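PDB 7D6V: fumarate reductase iron-sulfur subunit from Mycolicibacterium smegmatis, which probably carries electrons from the flavoprotein subunit of succinate dehydrogenase Sdh1 to a membrane quinone through its three iron-sulfur clusters. Local coordinates for residues B[60-65]-B[72-77]; B[10-15]-B[21-26]. All coordinates share one frame; numbering follows the deposited sequence.

Contact 1. Residues B[60-65]-B[72-77]; sequences GSCSAE and LMCMTR. With FES (Fe2/s2 (inorganic) cluster), chain E.
Ser63 and Leu72 face each other as a non-hydrogen-bonded antiparallel pair, their CA atoms 4.6 Å apart, at the end of the two-stranded hairpin 63-65/70-72 that leads into the cluster ligands. Just beyond the pair, Met73 N donates to Cys62 O at 2.9 Å, nearly straight at the hydrogen (164°). Both cysteines bind the same iron: Cys62 SG lies 2.5 Å and Cys74 SG 2.6 Å from FE2 of the [2Fe-2S] cluster. Cys62 holds its sulfur between its own backbone N and carbonyl carbon (chi1 80°), which turns SG to the 72-77 turn as well as to the iron. There Cys74 N donates to Cys62 SG at 3.1 Å, with 166° at the hydrogen. Leu72 flanks that sulfur, its CB 3.6 Å from Cys62 SG and its CD2 branch alongside Ser63 OG. The bent Met73 chain runs on the Ala64 side, bringing CG, SD and CE against Ala64 CB. Leu72 O ties the turn together, accepting from Met75 N and Thr76 OG1 from opposite faces of its plane. Gly60 N comes within 3.0 Å of the bridging sulfide S2. An N-H directed at a cysteine thiolate would be expected to stabilise its negative charge and so probably helps tune the potential of the plant-type ferredoxin cluster.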
loop_
_atom_site.group_PDB
_atom_site.type_symbol
_atom_site.label_atom_id
_atom_site.label_comp_id
_atom_site.label_asym_id
_atom_site.label_seq_id
_atom_site.Cartn_x
_atom_site.Cartn_y
_atom_site.Cartn_z
ATOM N N GLY B 60 0.428 -1.207 -5.632
ATOM C CA GLY B 60 0.302 -2.498 -6.268
ATOM C C GLY B 60 -0.063 -2.587 -7.730
ATOM O O GLY B 60 -0.317 -3.681 -8.242
ATOM N N SER B 61 -0.104 -1.446 -8.414
ATOM C CA SER B 61 -0.474 -1.451 -9.824
ATOM C C SER B 61 0.663 -1.941 -10.711
ATOM O O SER B 61 0.425 -2.674 -11.677
ATOM C CB SER B 61 -0.914 -0.054 -10.252
ATOM O OG SER B 61 -1.928 0.440 -9.402
ATOM N N CYS B 62 1.872 -1.466 -10.420
ATOM C CA CYS B 62 3.057 -1.757 -11.228
ATOM C C CYS B 62 3.827 -3.043 -10.944
ATOM O O CYS B 62 5.051 -3.069 -11.065
ATOM C CB CYS B 62 4.023 -0.568 -11.182
ATOM S SG CYS B 62 5.048 -0.496 -9.695
ATOM N N SER B 63 3.127 -4.106 -10.570
ATOM C CA SER B 63 3.802 -5.374 -10.336
ATOM C C SER B 63 4.282 -5.974 -11.651
ATOM O O SER B 63 3.517 -6.080 -12.614
ATOM C CB SER B 63 2.865 -6.346 -9.625
ATOM O OG SER B 63 2.412 -5.810 -8.398
ATOM N N ALA B 64 5.549 -6.372 -11.691
ATOM C CA ALA B 64 6.111 -7.057 -12.846
ATOM C C ALA B 64 7.218 -7.976 -12.351
ATOM O O ALA B 64 7.407 -8.147 -11.145
ATOM C CB ALA B 64 6.613 -6.052 -13.890
ATOM N N GLU B 65 7.947 -8.581 -13.280
ATOM C CA GLU B 65 9.127 -9.379 -12.956
ATOM C C GLU B 65 10.311 -8.694 -13.626
ATOM O O GLU B 65 10.495 -8.800 -14.841
ATOM C CB GLU B 65 8.952 -10.823 -13.403
ATOM C CG GLU B 65 7.771 -11.500 -12.730
ATOM C CD GLU B 65 7.684 -12.977 -13.026
ATOM O OE1 GLU B 65 8.646 -13.529 -13.597
ATOM O OE2 GLU B 65 6.651 -13.587 -12.688
ATOM N N LEU B 72 8.021 -4.311 -7.823
ATOM C CA LEU B 72 7.270 -3.146 -8.263
ATOM C C LEU B 72 8.169 -2.302 -9.156
ATOM O O LEU B 72 9.320 -2.035 -8.804
ATOM C CB LEU B 72 6.783 -2.316 -7.077
ATOM C CG LEU B 72 5.759 -2.916 -6.118
ATOM C CD1 LEU B 72 5.571 -1.991 -4.935
ATOM C CD2 LEU B 72 4.438 -3.162 -6.820
ATOM N N MET B 73 7.647 -1.898 -10.314
ATOM C CA MET B 73 8.458 -1.127 -11.248
ATOM C C MET B 73 8.792 0.252 -10.700
ATOM O O MET B 73 9.876 0.779 -10.973
ATOM C CB MET B 73 7.743 -1.013 -12.592
ATOM C CG MET B 73 7.844 -2.265 -13.442
ATOM S SD MET B 73 7.058 -2.128 -15.055
ATOM C CE MET B 73 5.340 -2.332 -14.607
ATOM N N CYS B 74 7.888 0.820 -9.908
ATOM C CA CYS B 74 8.094 2.148 -9.333
ATOM C C CYS B 74 9.030 2.160 -8.122
ATOM O O CYS B 74 9.316 3.222 -7.567
ATOM C CB CYS B 74 6.750 2.779 -8.959
ATOM S SG CYS B 74 6.193 2.409 -7.279
ATOM N N MET B 75 9.506 0.988 -7.716
ATOM C CA MET B 75 10.402 0.889 -6.576
ATOM C C MET B 75 11.739 0.236 -6.899
ATOM O O MET B 75 12.555 0.059 -5.990
ATOM C CB MET B 75 9.726 0.117 -5.435
ATOM C CG MET B 75 8.519 0.819 -4.840
ATOM S SD MET B 75 8.888 2.423 -4.113
ATOM C CE MET B 75 9.850 1.940 -2.686
ATOM N N THR B 76 11.995 -0.121 -8.154
ATOM C CA THR B 76 13.235 -0.788 -8.533
ATOM C C THR B 76 14.246 0.261 -8.977
ATOM O O THR B 76 14.017 0.976 -9.955
ATOM C CB THR B 76 12.984 -1.812 -9.636
ATOM O OG1 THR B 76 11.873 -2.637 -9.269
ATOM C CG2 THR B 76 14.203 -2.690 -9.835
ATOM N N ARG B 77 15.378 0.325 -8.274
ATOM C CA ARG B 77 16.226 1.512 -8.298
ATOM C C ARG B 77 16.953 1.717 -9.619
ATOM O O ARG B 77 17.417 2.833 -9.876
ATOM C CB ARG B 77 17.242 1.439 -7.160
ATOM C CG ARG B 77 17.517 2.765 -6.488
ATOM C CD ARG B 77 18.422 2.578 -5.288
ATOM N NE ARG B 77 17.784 1.773 -4.253
ATOM C CZ ARG B 77 18.305 0.661 -3.746
ATOM N NH1 ARG B 77 19.477 0.221 -4.181
ATOM N NH2 ARG B 77 17.655 -0.010 -2.807
HETATM FE FE1 FES E . 1.279 2.306 -7.396
HETATM FE FE2 FES E . 4.100 1.203 -8.130
HETATM S S1 FES E . 2.576 2.427 -9.213
HETATM S S2 FES E . 2.580 0.685 -6.576
#

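Contact 2. Residues B[10-15]-B[21-26]; sequences VWRGDD and HDYTVE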
loop_
_atom_site.group_PDB
_atom_site.type_symbol
_atom_site.label_atom_id
_atom_site.label_comp_id
_atom_site.label_asym_id
_atom_site.label_seq_id
_atom_site.Cartn_x
_atom_site.Cartn_y
_atom_site.Cartn_z
ATOM N N VAL B 10 12.227 -5.842 -23.031
ATOM C CA VAL B 10 10.830 -5.896 -22.607
ATOM C C VAL B 10 10.043 -6.922 -23.418
ATOM O O VAL B 10 10.211 -7.044 -24.638
ATOM C CB VAL B 10 10.204 -4.496 -22.734
ATOM C CG1 VAL B 10 8.723 -4.523 -22.401
ATOM C CG2 VAL B 10 10.937 -3.506 -21.851
ATOM N N TRP B 11 9.158 -7.654 -22.735
ATOM C CA TRP B 11 8.308 -8.655 -23.374
ATOM C C TRP B 11 7.091 -8.002 -24.024
ATOM O O TRP B 11 6.385 -7.215 -23.388
ATOM C CB TRP B 11 7.854 -9.693 -22.347
ATOM C CG TRP B 11 7.110 -10.863 -22.933
ATOM C CD1 TRP B 11 7.647 -12.035 -23.368
ATOM C CD2 TRP B 11 5.696 -10.969 -23.146
ATOM N NE1 TRP B 11 6.661 -12.863 -23.839
ATOM C CE2 TRP B 11 5.454 -12.231 -23.716
ATOM C CE3 TRP B 11 4.613 -10.118 -22.915
ATOM C CZ2 TRP B 11 4.176 -12.663 -24.052
ATOM C CZ3 TRP B 11 3.349 -10.547 -23.251
ATOM C CH2 TRP B 11 3.139 -11.806 -23.815
ATOM N N ARG B 12 6.839 -8.337 -25.290
ATOM C CA ARG B 12 5.701 -7.821 -26.040
ATOM C C ARG B 12 4.840 -8.972 -26.540
ATOM O O ARG B 12 5.360 -10.009 -26.957
ATOM C CB ARG B 12 6.148 -6.971 -27.239
ATOM C CG ARG B 12 7.171 -5.901 -26.935
ATOM C CD ARG B 12 6.610 -4.792 -26.069
ATOM N NE ARG B 12 5.311 -4.312 -26.531
ATOM C CZ ARG B 12 5.138 -3.291 -27.363
ATOM N NH1 ARG B 12 3.918 -2.926 -27.721
ATOM N NH2 ARG B 12 6.184 -2.641 -27.847
ATOM N N GLY B 13 3.531 -8.789 -26.507
ATOM C CA GLY B 13 2.614 -9.777 -27.033
ATOM C C GLY B 13 1.297 -9.742 -26.290
ATOM O O GLY B 13 1.007 -8.812 -25.545
ATOM N N ASP B 14 0.500 -10.780 -26.517
ATOM C CA ASP B 14 -0.792 -10.941 -25.856
ATOM C C ASP B 14 -0.987 -12.426 -25.567
ATOM O O ASP B 14 -0.043 -13.220 -25.611
ATOM C CB ASP B 14 -1.930 -10.332 -26.692
ATOM C CG ASP B 14 -1.975 -10.863 -28.113
ATOM O OD1 ASP B 14 -2.236 -10.062 -29.033
ATOM O OD2 ASP B 14 -1.758 -12.072 -28.318
ATOM N N ASP B 15 -2.226 -12.810 -25.257
ATOM C CA ASP B 15 -2.540 -14.184 -24.883
ATOM C C ASP B 15 -2.344 -15.184 -26.016
ATOM O O ASP B 15 -2.349 -16.390 -25.752
ATOM C CB ASP B 15 -3.979 -14.270 -24.374
ATOM C CG ASP B 15 -4.986 -13.742 -25.377
ATOM O OD1 ASP B 15 -6.202 -13.871 -25.121
ATOM O OD2 ASP B 15 -4.568 -13.194 -26.418
ATOM N N HIS B 21 11.650 -8.087 -26.735
ATOM C CA HIS B 21 12.112 -7.117 -27.716
ATOM C C HIS B 21 13.210 -6.257 -27.108
ATOM O O HIS B 21 13.143 -5.889 -25.934
ATOM C CB HIS B 21 10.958 -6.236 -28.201
ATOM C CG HIS B 21 10.078 -6.901 -29.211
ATOM N ND1 HIS B 21 9.140 -7.852 -28.870
ATOM C CD2 HIS B 21 9.995 -6.757 -30.554
ATOM C CE1 HIS B 21 8.518 -8.263 -29.959
ATOM N NE2 HIS B 21 9.017 -7.614 -30.995
ATOM N N ASP B 22 14.210 -5.926 -27.919
ATOM C CA ASP B 22 15.386 -5.194 -27.466
ATOM C C ASP B 22 15.203 -3.703 -27.728
ATOM O O ASP B 22 15.029 -3.289 -28.877
ATOM C CB ASP B 22 16.642 -5.709 -28.167
ATOM C CG ASP B 22 17.085 -7.060 -27.647
ATOM O OD1 ASP B 22 16.855 -7.346 -26.455
ATOM O OD2 ASP B 22 17.668 -7.838 -28.427
ATOM N N TYR B 23 15.252 -2.905 -26.664
ATOM C CA TYR B 23 15.156 -1.456 -26.753
ATOM C C TYR B 23 16.343 -0.814 -26.047
ATOM O O TYR B 23 16.866 -1.351 -25.069
ATOM C CB TYR B 23 13.851 -0.943 -26.135
ATOM C CG TYR B 23 12.603 -1.507 -26.766
ATOM C CD1 TYR B 23 11.840 -2.460 -26.108
ATOM C CD2 TYR B 23 12.185 -1.084 -28.016
ATOM C CE1 TYR B 23 10.699 -2.977 -26.682
ATOM C CE2 TYR B 23 11.050 -1.593 -28.595
ATOM C CZ TYR B 23 10.309 -2.538 -27.925
ATOM O OH TYR B 23 9.172 -3.045 -28.508
ATOM N N THR B 24 16.764 0.344 -26.552
ATOM C CA THR B 24 17.848 1.122 -25.958
ATOM C C THR B 24 17.288 2.448 -25.463
ATOM O O THR B 24 16.793 3.249 -26.260
ATOM C CB THR B 24 18.975 1.365 -26.965
ATOM O OG1 THR B 24 19.485 0.111 -27.429
ATOM C CG2 THR B 24 20.102 2.152 -26.319
ATOM N N VAL B 25 17.376 2.680 -24.154
ATOM C CA VAL B 25 16.794 3.858 -23.523
ATOM C C VAL B 25 17.861 4.566 -22.701
ATOM O O VAL B 25 18.779 3.941 -22.163
ATOM C CB VAL B 25 15.581 3.494 -22.635
ATOM C CG1 VAL B 25 14.814 4.739 -22.225
ATOM C CG2 VAL B 25 14.664 2.516 -23.348
ATOM N N GLU B 26 17.731 5.886 -22.606
ATOM C CA GLU B 26 18.633 6.703 -21.807
ATOM C C GLU B 26 18.238 6.652 -20.336
ATOM O O GLU B 26 17.074 6.863 -19.990
ATOM C CB GLU B 26 18.608 8.142 -22.314
ATOM C CG GLU B 26 19.479 9.100 -21.542
ATOM C CD GLU B 26 18.914 10.505 -21.534
ATOM O OE1 GLU B 26 17.939 10.748 -20.794
ATOM O OE2 GLU B 26 19.443 11.367 -22.268
#
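Arg12 reaches across the hairpin to two aromatic side chains of the partner strand. Arg12 NH2 donates to Tyr23 OH at 3.1 Å, a bent bond (139° at the hydrogen) whose acceptor sits near the guanidinium edge, tilted slightly from the guanidinium plane. The Arg12 side chain is bent at chi2 and chi3, which brings the guanidinium to the hydroxyl, and its aliphatic part meets His21: Arg12 CG is 3.4 Å from His21 ND1, with Arg12 CB close by the same nitrogen. The guanidinium is turned 36° from the Tyr23 ring. Val10 sets its CB at the edge of the Tyr23 ring, 4.3 Å from Tyr23 CE1. The backbones are joined by His21 N donating to Val10 O at 2.7 Å. Farther out, a salt bridge from Arg12 NE to Asp100 fixes the other side of the guanidinium, and Asp100 also takes the N-H of Gly13. Tyr23 packs on Leu40 of helix 33-43, while Trp11 donates through NE1 to Gln20 of the membrane anchor subunit. The axes of strands 10-14 and 21-26 run 130° apart, the strongly twisted antiparallel pairing of the N-terminal beta hairpin 4-14/17-27, which belongs to the beta-grasp fold of the plant-type ferredoxin domain.

Contacts 1 and 2 belong to the same 2Fe-2S domain but do not touch: their centres are 16 Å apart and their nearest atoms about 8 Å. The hairpin of contact 2 precedes contact 1 in the chain, and helix 33-43 links them in space. Backbone hydrogen bonds join Leu34 to Met73 and Val33 to Thr76 in contact 1, whereas Ile36 and Arg39 pack on Val25 of contact 2. Only contact 1 supplies cluster ligands, and it also leans toward the next cluster, with the Ser63 side chain about 6 Å from the [4Fe-4S] group. The two meet different neighbours: Ser61, Met75 and Arg77 meet subunit A, and contact 2 faces the membrane anchor subunit.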